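Local coordinates for exported protein (Bacteroides fragilis, PDB 4JX0) that is of unknown function but binds magnesium and joins a BT_3987-like N-terminal domain to a probable F5/8 type C domain, at residues 78-83 and 114-119; 71-76 and 120-125; 183-188 and 283-288; 239-244 and 314-319. All blocks are in the same frame, centred on the assembly; numbering follows the deposited sequence.

Interaction 1. Residues 78-83 and 114-119; sequences KEDIKV and GGVLKA
Asp80 reaches over to Lys118 and Ala119 with both carboxylate oxygens. OD1 of Asp80 accepts the backbone N-H of Ala119 at 2.8 Å. That bond is almost straight (174°) and meets the oxygen on its anti side. OD2 of Asp80 forms a salt bridge with NZ of Lys118, 3.1 Å away. The ammonium stands above the carboxylate plane, brought there by a bend at the end of the lysine chain (chi4 -88°). CB of Asp80 rests against CG1 of Val116 at 4.0 Å. Past Asp80 the chains pair as antiparallel strands in the large mixed sheet of the BT_3987-like N-terminal domain, of the E-set clan. Ile81 and Leu117 form one hydrogen-bonded pair, with Leu117 N 2.9 Å from Ile81 O. Val83 and Gly115 form the next, with Gly115 N 2.8 Å from Val83 O. Leu117 sends its side chain to the face shared by Ile81 and Val83, its CB 4.3 Å from Ile81 CB. On that face Leu117 packs on Val38 and Val73, and Val83 on Val38 and Val71. CG2 of Val83 lies over the Gly115 backbone. A water donates to both Glu79 O and Leu117 O, 2.7 Å from the latter.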
loop_
_atom_site.group_PDB
_atom_site.type_symbol
_atom_site.label_atom_id
_atom_site.label_comp_id
_atom_site.label_asym_id
_atom_site.label_seq_id
_atom_site.Cartn_x
_atom_site.Cartn_y
_atom_site.Cartn_z
ATOM N N LYS A 78 38.105 -7.302 13.871
ATOM C CA LYS A 78 39.052 -8.422 13.775
ATOM C C LYS A 78 38.419 -9.816 13.550
ATOM O O LYS A 78 39.081 -10.677 12.976
ATOM C CB LYS A 78 39.922 -8.486 15.052
ATOM C CG LYS A 78 39.181 -8.932 16.321
ATOM C CD LYS A 78 39.912 -8.515 17.593
ATOM C CE LYS A 78 39.188 -8.946 18.847
ATOM N NZ LYS A 78 39.834 -8.411 20.082
ATOM N N GLU A 79 37.186 -10.051 14.026
ATOM C CA GLU A 79 36.507 -11.350 13.922
ATOM C C GLU A 79 35.040 -11.177 13.472
ATOM O O GLU A 79 34.546 -10.055 13.382
ATOM C CB GLU A 79 36.590 -12.105 15.269
ATOM C CG GLU A 79 36.049 -11.347 16.474
ATOM C CD GLU A 79 36.335 -11.945 17.842
ATOM O OE1 GLU A 79 36.976 -13.018 17.916
ATOM O OE2 GLU A 79 35.916 -11.328 18.848
ATOM N N ASP A 80 34.368 -12.294 13.139
ATOM C CA ASP A 80 32.969 -12.270 12.687
ATOM C C ASP A 80 32.046 -11.921 13.853
ATOM O O ASP A 80 32.270 -12.417 14.959
ATOM C CB ASP A 80 32.542 -13.630 12.086
ATOM C CG ASP A 80 33.282 -14.071 10.833
ATOM O OD1 ASP A 80 34.116 -13.286 10.321
ATOM O OD2 ASP A 80 33.023 -15.199 10.359
ATOM N N ILE A 81 31.022 -11.074 13.610
ATOM C CA ILE A 81 30.037 -10.667 14.623
ATOM C C ILE A 81 28.672 -11.175 14.184
ATOM O O ILE A 81 28.173 -10.728 13.151
ATOM C CB ILE A 81 29.997 -9.117 14.837
ATOM C CG1 ILE A 81 31.394 -8.513 15.084
ATOM C CG2 ILE A 81 29.054 -8.751 15.985
ATOM C CD1 ILE A 81 31.512 -7.132 14.577
ATOM N N LYS A 82 28.060 -12.082 14.959
ATOM C CA LYS A 82 26.717 -12.583 14.641
ATOM C C LYS A 82 25.706 -11.607 15.215
ATOM O O LYS A 82 25.755 -11.329 16.411
ATOM C CB LYS A 82 26.488 -13.999 15.203
ATOM C CG LYS A 82 27.308 -15.087 14.516
ATOM C CD LYS A 82 26.901 -16.481 14.993
ATOM C CE LYS A 82 27.469 -17.588 14.137
ATOM N NZ LYS A 82 26.897 -18.918 14.491
ATOM N N VAL A 83 24.797 -11.087 14.376
ATOM C CA VAL A 83 23.771 -10.127 14.787
ATOM C C VAL A 83 22.385 -10.648 14.434
ATOM O O VAL A 83 22.225 -11.420 13.489
ATOM C CB VAL A 83 23.991 -8.723 14.175
ATOM C CG1 VAL A 83 25.197 -8.045 14.808
ATOM C CG2 VAL A 83 24.128 -8.771 12.647
ATOM N N GLY A 114 18.899 -14.182 11.218
ATOM C CA GLY A 114 20.111 -13.485 11.636
ATOM C C GLY A 114 21.034 -13.109 10.496
ATOM O O GLY A 114 20.795 -13.475 9.343
ATOM N N GLY A 115 22.079 -12.362 10.848
ATOM C CA GLY A 115 23.117 -11.891 9.937
ATOM C C GLY A 115 24.492 -12.036 10.561
ATOM O O GLY A 115 24.607 -12.252 11.772
ATOM N N VAL A 116 25.548 -11.938 9.739
ATOM C CA VAL A 116 26.929 -12.067 10.207
ATOM C C VAL A 116 27.798 -10.991 9.571
ATOM O O VAL A 116 28.032 -11.044 8.364
ATOM C CB VAL A 116 27.512 -13.483 9.914
ATOM C CG1 VAL A 116 28.911 -13.643 10.518
ATOM C CG2 VAL A 116 26.578 -14.576 10.427
ATOM N N LEU A 117 28.306 -10.042 10.380
ATOM C CA LEU A 117 29.265 -9.044 9.899
ATOM C C LEU A 117 30.608 -9.747 9.849
ATOM O O LEU A 117 31.258 -9.874 10.887
ATOM C CB LEU A 117 29.324 -7.815 10.825
ATOM C CG LEU A 117 28.284 -6.752 10.588
ATOM C CD1 LEU A 117 27.968 -6.010 11.866
ATOM C CD2 LEU A 117 28.726 -5.793 9.527
ATOM N N LYS A 118 30.984 -10.292 8.688
ATOM C CA LYS A 118 32.230 -11.066 8.580
ATOM C C LYS A 118 33.466 -10.179 8.764
ATOM O O LYS A 118 33.452 -9.023 8.341
ATOM C CB LYS A 118 32.299 -11.836 7.250
ATOM C CG LYS A 118 31.267 -12.956 7.190
ATOM C CD LYS A 118 31.661 -14.096 6.275
ATOM C CE LYS A 118 31.017 -15.399 6.683
ATOM N NZ LYS A 118 31.836 -16.130 7.687
ATOM N N ALA A 119 34.508 -10.706 9.446
ATOM C CA ALA A 119 35.748 -9.974 9.729
ATOM C C ALA A 119 36.202 -9.174 8.519
ATOM O O ALA A 119 36.479 -9.766 7.472
ATOM C CB ALA A 119 36.842 -10.940 10.136
HETATM O O HOH W 1 33.057 -8.029 11.577
#

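Interaction 2. Residues 71-76 and 120-125; sequences VKVTKP and GELETT
Val71 and Thr124 form an antiparallel hydrogen-bonded pair, and strands 71-73 and 123-125 run at 159° with their axes 4.9 Å apart. Strands 66-73 and 123-130 are neighbours in the mixed sheet of the BT_3987-like N-terminal domain. Val71 N gives its hydrogen to Thr124 O at 2.9 Å, and Thr124 N returns a more bent bond to Val71 O. Two residues on, Val73 N reaches Leu122 O at 3.1 Å. The chains then leave strand geometry. Leu122 has the most surface buried here. Its CD2 fits into the bend of residues 73-76, 3.9 Å from Pro76 CD and 4.3 Å from Val73 CG1. The leucine crosses the proline ring at a slant. The ring also meets the turn at Gly120, with Pro76 CB 3.6 Å from Gly120 O. On the buried face, Thr124 OG1 lies anti to its backbone N (chi1 -161°). This puts CG2 between N and the carbonyl carbon, 4.0 Å from Val71 CB, and leaves OG1 a weak hydrogen bond to Val116 O. On the other face NZ of Lys72 stays 5.1 Å from OE2 of Glu123. Each has another long, weak ion pair, with Glu22 and Lys70 respectively. Backbone hydrogen bonds and apolar packing therefore carry this contact, and the opposite charges probably add only a weak attraction.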
loop_
_atom_site.group_PDB
_atom_site.type_symbol
_atom_site.label_atom_id
_atom_site.label_comp_id
_atom_site.label_asym_id
_atom_site.label_seq_id
_atom_site.Cartn_x
_atom_site.Cartn_y
_atom_site.Cartn_z
ATOM N N VAL A 71 22.555 -3.582 8.951
ATOM C CA VAL A 71 23.252 -3.498 10.236
ATOM C C VAL A 71 24.669 -3.047 9.954
ATOM O O VAL A 71 25.404 -3.779 9.300
ATOM C CB VAL A 71 23.225 -4.826 11.023
ATOM C CG1 VAL A 71 23.879 -4.656 12.395
ATOM C CG2 VAL A 71 21.801 -5.358 11.160
ATOM N N LYS A 72 25.053 -1.855 10.439
ATOM C CA LYS A 72 26.381 -1.288 10.215
ATOM C C LYS A 72 27.291 -1.430 11.452
ATOM O O LYS A 72 26.803 -1.528 12.572
ATOM C CB LYS A 72 26.252 0.209 9.857
ATOM C CG LYS A 72 25.444 0.496 8.595
ATOM C CD LYS A 72 25.168 1.986 8.383
ATOM C CE LYS A 72 26.352 2.740 7.838
ATOM N NZ LYS A 72 26.033 4.175 7.604
ATOM N N VAL A 73 28.614 -1.417 11.226
ATOM C CA VAL A 73 29.653 -1.392 12.259
ATOM C C VAL A 73 30.532 -0.184 11.900
ATOM O O VAL A 73 30.750 0.074 10.711
ATOM C CB VAL A 73 30.439 -2.721 12.430
ATOM C CG1 VAL A 73 31.201 -3.097 11.173
ATOM C CG2 VAL A 73 31.371 -2.666 13.638
ATOM N N THR A 74 30.963 0.598 12.898
ATOM C CA THR A 74 31.686 1.849 12.645
ATOM C C THR A 74 33.078 1.672 12.008
ATOM O O THR A 74 33.534 2.577 11.308
ATOM C CB THR A 74 31.803 2.649 13.935
ATOM O OG1 THR A 74 32.357 1.818 14.951
ATOM C CG2 THR A 74 30.463 3.194 14.385
ATOM N N LYS A 75 33.744 0.538 12.252
ATOM C CA LYS A 75 35.094 0.268 11.751
ATOM C C LYS A 75 35.237 -1.232 11.509
ATOM O O LYS A 75 34.602 -1.992 12.235
ATOM C CB LYS A 75 36.106 0.762 12.813
ATOM C CG LYS A 75 37.564 0.736 12.392
ATOM C CD LYS A 75 38.453 1.675 13.229
ATOM C CE LYS A 75 38.309 1.532 14.728
ATOM N NZ LYS A 75 39.461 2.132 15.462
ATOM N N PRO A 76 36.031 -1.724 10.535
ATOM C CA PRO A 76 36.129 -3.182 10.356
ATOM C C PRO A 76 36.676 -3.850 11.607
ATOM O O PRO A 76 37.620 -3.338 12.215
ATOM C CB PRO A 76 37.067 -3.333 9.159
ATOM C CG PRO A 76 37.014 -2.024 8.463
ATOM C CD PRO A 76 36.873 -1.018 9.551
ATOM N N GLY A 120 36.184 -7.847 8.644
ATOM C CA GLY A 120 36.561 -6.942 7.568
ATOM C C GLY A 120 35.396 -6.195 6.955
ATOM O O GLY A 120 35.599 -5.117 6.389
ATOM N N GLU A 121 34.174 -6.774 7.016
ATOM C CA GLU A 121 32.975 -6.133 6.471
ATOM C C GLU A 121 32.513 -4.985 7.353
ATOM O O GLU A 121 32.822 -4.956 8.549
ATOM C CB GLU A 121 31.814 -7.134 6.339
ATOM C CG GLU A 121 32.042 -8.268 5.361
ATOM C CD GLU A 121 30.783 -9.066 5.085
ATOM O OE1 GLU A 121 30.068 -9.399 6.057
ATOM O OE2 GLU A 121 30.510 -9.356 3.898
ATOM N N LEU A 122 31.749 -4.057 6.756
ATOM C CA LEU A 122 31.152 -2.910 7.441
ATOM C C LEU A 122 29.619 -3.025 7.530
ATOM O O LEU A 122 29.018 -2.269 8.293
ATOM C CB LEU A 122 31.521 -1.598 6.729
ATOM C CG LEU A 122 32.954 -1.103 6.906
ATOM C CD1 LEU A 122 33.240 0.026 5.945
ATOM C CD2 LEU A 122 33.222 -0.637 8.338
ATOM N N GLU A 123 28.980 -3.918 6.739
ATOM C CA GLU A 123 27.524 -4.055 6.735
ATOM C C GLU A 123 27.080 -5.502 6.595
ATOM O O GLU A 123 27.824 -6.354 6.111
ATOM C CB GLU A 123 26.898 -3.257 5.569
ATOM C CG GLU A 123 27.336 -1.804 5.447
ATOM C CD GLU A 123 26.649 -1.006 4.349
ATOM O OE1 GLU A 123 26.206 -1.617 3.349
ATOM O OE2 GLU A 123 26.590 0.240 4.469
ATOM N N THR A 124 25.839 -5.759 7.001
ATOM C CA THR A 124 25.153 -7.045 6.834
ATOM C C THR A 124 23.639 -6.745 6.864
ATOM O O THR A 124 23.249 -5.575 6.965
ATOM C CB THR A 124 25.613 -8.099 7.870
ATOM O OG1 THR A 124 25.267 -9.394 7.387
ATOM C CG2 THR A 124 24.999 -7.902 9.244
ATOM N N THR A 125 22.803 -7.780 6.750
ATOM C CA THR A 125 21.355 -7.616 6.810
ATOM C C THR A 125 20.763 -8.656 7.746
ATOM O O THR A 125 21.275 -9.775 7.843
ATOM C CB THR A 125 20.685 -7.698 5.405
ATOM O OG1 THR A 125 21.062 -8.907 4.752
ATOM C CG2 THR A 125 21.020 -6.516 4.518
#

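Interaction 3. Residues 183-188 and 283-288; sequences NKKIEG and IAYISF
The ring of Tyr285 lies with one face under the backbone of Lys185. Lys185 CA sits 3.7 Å from the ring centroid, only 6° off the ring normal, which makes a CH-pi contact. From there the lysine side chain runs alongside the tyrosine in the same direction. Its chain is extended, and CG comes 3.7 Å from Tyr285 OH. The Ile186 side chain crosses that of Tyr285 obliquely, with its CD1 4.0 Å from Tyr285 CD1. Asn183 works on the strand backbone instead. Its OD1 accepts the N-H of Tyr285 at 2.9 Å in a nearly straight bond, with the donor above the amide plane. CG of Asn183 is anti to its backbone N (chi1 -151°), which brings the amide to the strand. ND2 of Asn183 adds a weak bond to Ile283 O at 3.4 Å. A water accepts from Asn183 N and donates to Tyr285 O. The loop between strands 179-180 and 190-191 thus lies across strand 283-294 in the C-terminal domain, probably of the F5/8 type C family. Arg242 also touches Tyr285. The Asn183 amide and the bridging water, not regular strand pairing, join loop to strand, while the ring is packed through CH-pi and apolar contacts.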
loop_
_atom_site.group_PDB
_atom_site.type_symbol
_atom_site.label_atom_id
_atom_site.label_comp_id
_atom_site.label_asym_id
_atom_site.label_seq_id
_atom_site.Cartn_x
_atom_site.Cartn_y
_atom_site.Cartn_z
ATOM N N ASN A 183 -11.441 -7.532 -18.639
ATOM C CA ASN A 183 -11.817 -6.621 -19.717
ATOM C C ASN A 183 -12.747 -7.294 -20.749
ATOM O O ASN A 183 -12.944 -6.752 -21.836
ATOM C CB ASN A 183 -10.586 -6.034 -20.409
ATOM C CG ASN A 183 -10.835 -4.668 -20.975
ATOM O OD1 ASN A 183 -11.262 -3.769 -20.261
ATOM N ND2 ASN A 183 -10.609 -4.485 -22.273
ATOM N N LYS A 184 -13.387 -8.414 -20.384
ATOM C CA LYS A 184 -14.326 -9.096 -21.264
ATOM C C LYS A 184 -15.582 -8.233 -21.342
ATOM O O LYS A 184 -15.943 -7.596 -20.350
ATOM C CB LYS A 184 -14.626 -10.507 -20.707
ATOM C CG LYS A 184 -15.550 -11.366 -21.564
ATOM C CD LYS A 184 -15.708 -12.768 -20.971
ATOM C CE LYS A 184 -16.724 -13.612 -21.708
ATOM N NZ LYS A 184 -16.912 -14.941 -21.066
ATOM N N LYS A 185 -16.214 -8.168 -22.523
ATOM C CA LYS A 185 -17.438 -7.385 -22.745
ATOM C C LYS A 185 -18.508 -7.783 -21.729
ATOM O O LYS A 185 -18.688 -8.978 -21.471
ATOM C CB LYS A 185 -17.944 -7.606 -24.180
ATOM C CG LYS A 185 -19.171 -6.796 -24.570
ATOM C CD LYS A 185 -19.377 -6.809 -26.087
ATOM C CE LYS A 185 -20.546 -5.965 -26.531
ATOM N NZ LYS A 185 -20.703 -5.959 -28.014
ATOM N N ILE A 186 -19.184 -6.790 -21.123
ATOM C CA ILE A 186 -20.212 -7.052 -20.123
ATOM C C ILE A 186 -21.473 -7.461 -20.829
ATOM O O ILE A 186 -21.972 -6.719 -21.696
ATOM C CB ILE A 186 -20.451 -5.850 -19.169
ATOM C CG1 ILE A 186 -19.232 -5.652 -18.263
ATOM C CG2 ILE A 186 -21.717 -6.076 -18.308
ATOM C CD1 ILE A 186 -19.110 -4.301 -17.656
ATOM N N GLU A 187 -22.027 -8.612 -20.346
ATOM C CA GLU A 187 -23.280 -9.216 -20.785
ATOM C C GLU A 187 -24.369 -8.829 -19.787
ATOM O O GLU A 187 -24.623 -9.535 -18.812
ATOM C CB GLU A 187 -23.149 -10.757 -20.911
ATOM C CG GLU A 187 -22.053 -11.231 -21.858
ATOM C CD GLU A 187 -22.045 -10.668 -23.272
ATOM O OE1 GLU A 187 -23.133 -10.341 -23.806
ATOM O OE2 GLU A 187 -20.943 -10.587 -23.861
ATOM N N GLY A 188 -24.936 -7.659 -20.006
ATOM C CA GLY A 188 -26.007 -7.108 -19.186
ATOM C C GLY A 188 -26.795 -6.136 -20.029
ATOM O O GLY A 188 -26.580 -6.092 -21.244
ATOM N N ILE A 283 -11.831 0.693 -24.974
ATOM C CA ILE A 283 -13.022 0.317 -24.196
ATOM C C ILE A 283 -12.611 -0.482 -22.956
ATOM O O ILE A 283 -12.205 -1.644 -23.075
ATOM C CB ILE A 283 -14.053 -0.473 -25.039
ATOM C CG1 ILE A 283 -14.485 0.314 -26.311
ATOM C CG2 ILE A 283 -15.289 -0.790 -24.184
ATOM C CD1 ILE A 283 -14.237 -0.382 -27.546
ATOM N N ALA A 284 -12.742 0.133 -21.766
ATOM C CA ALA A 284 -12.429 -0.519 -20.495
ATOM C C ALA A 284 -13.709 -1.079 -19.899
ATOM O O ALA A 284 -14.652 -0.316 -19.705
ATOM C CB ALA A 284 -11.789 0.473 -19.534
ATOM N N TYR A 285 -13.768 -2.399 -19.642
ATOM C CA TYR A 285 -14.937 -3.052 -19.047
ATOM C C TYR A 285 -14.603 -3.403 -17.620
ATOM O O TYR A 285 -13.759 -4.277 -17.396
ATOM C CB TYR A 285 -15.349 -4.312 -19.828
ATOM C CG TYR A 285 -16.029 -4.024 -21.146
ATOM C CD1 TYR A 285 -17.363 -3.633 -21.193
ATOM C CD2 TYR A 285 -15.357 -4.190 -22.350
ATOM C CE1 TYR A 285 -18.010 -3.405 -22.408
ATOM C CE2 TYR A 285 -15.993 -3.974 -23.571
ATOM C CZ TYR A 285 -17.319 -3.585 -23.597
ATOM O OH TYR A 285 -17.891 -3.297 -24.807
ATOM N N ILE A 286 -15.211 -2.696 -16.652
ATOM C CA ILE A 286 -14.995 -2.935 -15.220
ATOM C C ILE A 286 -16.170 -3.771 -14.752
ATOM O O ILE A 286 -17.294 -3.291 -14.860
ATOM C CB ILE A 286 -14.872 -1.590 -14.459
ATOM C CG1 ILE A 286 -13.807 -0.688 -15.136
ATOM C CG2 ILE A 286 -14.553 -1.838 -12.978
ATOM C CD1 ILE A 286 -13.673 0.639 -14.595
ATOM N N SER A 287 -15.944 -5.022 -14.296
ATOM C CA SER A 287 -17.035 -5.920 -13.894
ATOM C C SER A 287 -16.980 -6.314 -12.444
ATOM O O SER A 287 -15.912 -6.630 -11.933
ATOM C CB SER A 287 -17.002 -7.202 -14.721
ATOM O OG SER A 287 -17.248 -6.973 -16.095
ATOM N N PHE A 288 -18.154 -6.377 -11.800
ATOM C CA PHE A 288 -18.279 -6.865 -10.439
ATOM C C PHE A 288 -18.366 -8.390 -10.489
ATOM O O PHE A 288 -19.205 -8.919 -11.229
ATOM C CB PHE A 288 -19.525 -6.283 -9.745
ATOM C CG PHE A 288 -19.436 -4.814 -9.404
ATOM C CD1 PHE A 288 -18.568 -4.365 -8.422
ATOM C CD2 PHE A 288 -20.299 -3.899 -9.980
ATOM C CE1 PHE A 288 -18.509 -3.014 -8.078
ATOM C CE2 PHE A 288 -20.241 -2.547 -9.634
ATOM C CZ PHE A 288 -19.348 -2.113 -8.684
HETATM O O HOH W 2 -13.366 -6.860 -16.808
#

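Interaction 4. Residues 239-244 and 314-319; sequences KGFRLD and NEVTAF. With MG (magnesium ion), chain D.
A magnesium site sits at one end of this strand pair, where Asn314 meets Asp244 and Glu315 follows. The metal is bound by Asn314 O at 2.2 Å, by Glu315 OE1 at 2.4 Å and by a water. Ser208 O, Asp211 OD1 and Asn213 O complete six ligands. Asp244 acts from the second shell, since its O accepts Asn314 N at 2.7 Å and so probably helps to place the Asn314 carbonyl. Glu315 and Asp244 leave the same face of the sheet side by side. A bend in the glutamate (chi2 79°) turns its carboxylate to the metal, and its OE2 is held by Asn192. The carboxylate of Asp244 is paired instead with Arg242. NH1 of Arg242 lies 3.0 Å from Asp244 OD1, on its syn lone pair, and 2.9 Å from Asp244 OD2. The arginine and the metal probably offset the charges of these two nearby acids. Farther along, backbone bonds join Arg242 with Thr317, and Lys239 and Gly240 with Phe319. Phe319 turns its ring edge to Arg242, its CE1 3.7 Å from Arg242 CB. On the opposite, buried face Phe241 CE2 packs 3.6 Å from Ala318 CB, and both Phe241 and Leu243 touch Val316 CG1. Ile230, Val297 and Met302 of the facing sheet cover this side. Two antiparallel sheets with apolar side chains between them and a metal bound beside the sheet are consistent with the beta sandwich of F5/8 type C (discoidin) domains.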
loop_
_atom_site.group_PDB
_atom_site.type_symbol
_atom_site.label_atom_id
_atom_site.label_comp_id
_atom_site.label_asym_id
_atom_site.label_seq_id
_atom_site.Cartn_x
_atom_site.Cartn_y
_atom_site.Cartn_z
ATOM N N LYS A 239 -24.013 -4.868 -12.630
ATOM C CA LYS A 239 -23.099 -5.909 -13.076
ATOM C C LYS A 239 -21.693 -5.348 -13.337
ATOM O O LYS A 239 -20.716 -6.086 -13.194
ATOM C CB LYS A 239 -23.641 -6.578 -14.350
ATOM C CG LYS A 239 -24.941 -7.359 -14.130
ATOM C CD LYS A 239 -25.365 -8.117 -15.380
ATOM C CE LYS A 239 -26.448 -9.131 -15.107
ATOM N NZ LYS A 239 -27.225 -9.470 -16.334
ATOM N N GLY A 240 -21.607 -4.077 -13.744
ATOM C CA GLY A 240 -20.345 -3.405 -14.035
ATOM C C GLY A 240 -20.492 -2.150 -14.875
ATOM O O GLY A 240 -21.590 -1.600 -14.981
ATOM N N PHE A 241 -19.375 -1.689 -15.488
ATOM C CA PHE A 241 -19.345 -0.485 -16.324
ATOM C C PHE A 241 -18.465 -0.622 -17.545
ATOM O O PHE A 241 -17.522 -1.403 -17.539
ATOM C CB PHE A 241 -18.810 0.710 -15.517
ATOM C CG PHE A 241 -19.626 1.054 -14.298
ATOM C CD1 PHE A 241 -19.382 0.435 -13.079
ATOM C CD2 PHE A 241 -20.673 1.955 -14.378
ATOM C CE1 PHE A 241 -20.155 0.732 -11.963
ATOM C CE2 PHE A 241 -21.457 2.235 -13.262
ATOM C CZ PHE A 241 -21.187 1.632 -12.060
ATOM N N ARG A 242 -18.748 0.196 -18.573
ATOM C CA ARG A 242 -17.962 0.343 -19.801
ATOM C C ARG A 242 -17.484 1.778 -19.804
ATOM O O ARG A 242 -18.304 2.688 -19.943
ATOM C CB ARG A 242 -18.795 0.011 -21.053
ATOM C CG ARG A 242 -18.166 0.329 -22.435
ATOM C CD ARG A 242 -19.223 0.712 -23.473
ATOM N NE ARG A 242 -19.119 -0.036 -24.740
ATOM C CZ ARG A 242 -18.514 0.378 -25.859
ATOM N NH1 ARG A 242 -17.901 1.557 -25.901
ATOM N NH2 ARG A 242 -18.514 -0.390 -26.942
ATOM N N LEU A 243 -16.184 1.987 -19.591
ATOM C CA LEU A 243 -15.569 3.312 -19.582
ATOM C C LEU A 243 -14.766 3.491 -20.869
ATOM O O LEU A 243 -13.733 2.839 -21.030
ATOM C CB LEU A 243 -14.653 3.496 -18.350
ATOM C CG LEU A 243 -15.315 4.011 -17.083
ATOM C CD1 LEU A 243 -16.347 3.044 -16.573
ATOM C CD2 LEU A 243 -14.275 4.285 -16.011
ATOM N N ASP A 244 -15.234 4.340 -21.790
ATOM C CA ASP A 244 -14.487 4.605 -23.016
ATOM C C ASP A 244 -13.333 5.499 -22.675
ATOM O O ASP A 244 -13.536 6.533 -22.051
ATOM C CB ASP A 244 -15.356 5.235 -24.102
ATOM C CG ASP A 244 -16.258 4.212 -24.719
ATOM O OD1 ASP A 244 -17.212 3.777 -24.032
ATOM O OD2 ASP A 244 -15.938 3.735 -25.837
ATOM N N ASN A 314 -14.337 9.125 -21.985
ATOM C CA ASN A 314 -15.099 9.697 -23.094
ATOM C C ASN A 314 -16.592 9.396 -23.007
ATOM O O ASN A 314 -17.395 10.133 -23.584
ATOM C CB ASN A 314 -14.554 9.137 -24.411
ATOM C CG ASN A 314 -13.078 9.374 -24.609
ATOM O OD1 ASN A 314 -12.467 10.194 -23.927
ATOM N ND2 ASN A 314 -12.466 8.636 -25.524
ATOM N N GLU A 315 -16.959 8.290 -22.333
ATOM C CA GLU A 315 -18.345 7.849 -22.178
ATOM C C GLU A 315 -18.409 6.812 -21.057
ATOM O O GLU A 315 -17.491 6.008 -20.941
ATOM C CB GLU A 315 -18.843 7.257 -23.511
ATOM C CG GLU A 315 -20.307 6.869 -23.552
ATOM C CD GLU A 315 -21.318 7.977 -23.751
ATOM O OE1 GLU A 315 -20.926 9.165 -23.821
ATOM O OE2 GLU A 315 -22.522 7.641 -23.838
ATOM N N VAL A 316 -19.467 6.838 -20.225
ATOM C CA VAL A 316 -19.671 5.887 -19.121
ATOM C C VAL A 316 -20.999 5.185 -19.354
ATOM O O VAL A 316 -22.008 5.862 -19.570
ATOM C CB VAL A 316 -19.632 6.576 -17.731
ATOM C CG1 VAL A 316 -19.883 5.572 -16.613
ATOM C CG2 VAL A 316 -18.308 7.296 -17.508
ATOM N N THR A 317 -20.998 3.838 -19.318
ATOM C CA THR A 317 -22.200 3.014 -19.502
ATOM C C THR A 317 -22.267 2.007 -18.372
ATOM O O THR A 317 -21.296 1.295 -18.166
ATOM C CB THR A 317 -22.167 2.309 -20.873
ATOM O OG1 THR A 317 -21.758 3.235 -21.888
ATOM C CG2 THR A 317 -23.489 1.673 -21.238
ATOM N N ALA A 318 -23.389 1.951 -17.634
ATOM C CA ALA A 318 -23.594 0.996 -16.540
ATOM C C ALA A 318 -24.432 -0.179 -17.049
ATOM O O ALA A 318 -25.153 -0.010 -18.025
ATOM C CB ALA A 318 -24.290 1.682 -15.382
ATOM N N PHE A 319 -24.340 -1.364 -16.406
ATOM C CA PHE A 319 -25.071 -2.566 -16.826
ATOM C C PHE A 319 -25.868 -3.198 -15.682
ATOM O O PHE A 319 -25.279 -3.458 -14.635
ATOM C CB PHE A 319 -24.091 -3.607 -17.385
ATOM C CG PHE A 319 -23.407 -3.155 -18.650
ATOM C CD1 PHE A 319 -22.294 -2.336 -18.599
ATOM C CD2 PHE A 319 -23.891 -3.532 -19.893
ATOM C CE1 PHE A 319 -21.686 -1.884 -19.765
ATOM C CE2 PHE A 319 -23.265 -3.101 -21.060
ATOM C CZ PHE A 319 -22.167 -2.275 -20.988
HETATM MG MG MG D . -19.256 10.691 -24.566
HETATM O O HOH W 3 -17.795 12.181 -25.175
#

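Overall arrangement
The four contacts form two neighbouring pairs in separate domains. Interactions 1 and 2 have centres about 8 Å apart in one sheet. Leu117 CD2 lies 3.4 Å from Glu123 N, and both segments of interaction 1 fall between those of interaction 2 in sequence. Interactions 3 and 4 are also about 8 Å apart between centres; Ile286 O is 2.7 Å from Phe241 N, a probable hydrogen bond. Their segments alternate along the chain. The two pairs are about 55 to 59 Å apart between centres. Interaction 4 supplies two magnesium ligands; in interaction 3, the Ile283 side chain is about 12 Å from a magnesium. A second magnesium is about 4 Å from the Thr124 side chain and about 6 Å from that of Lys118.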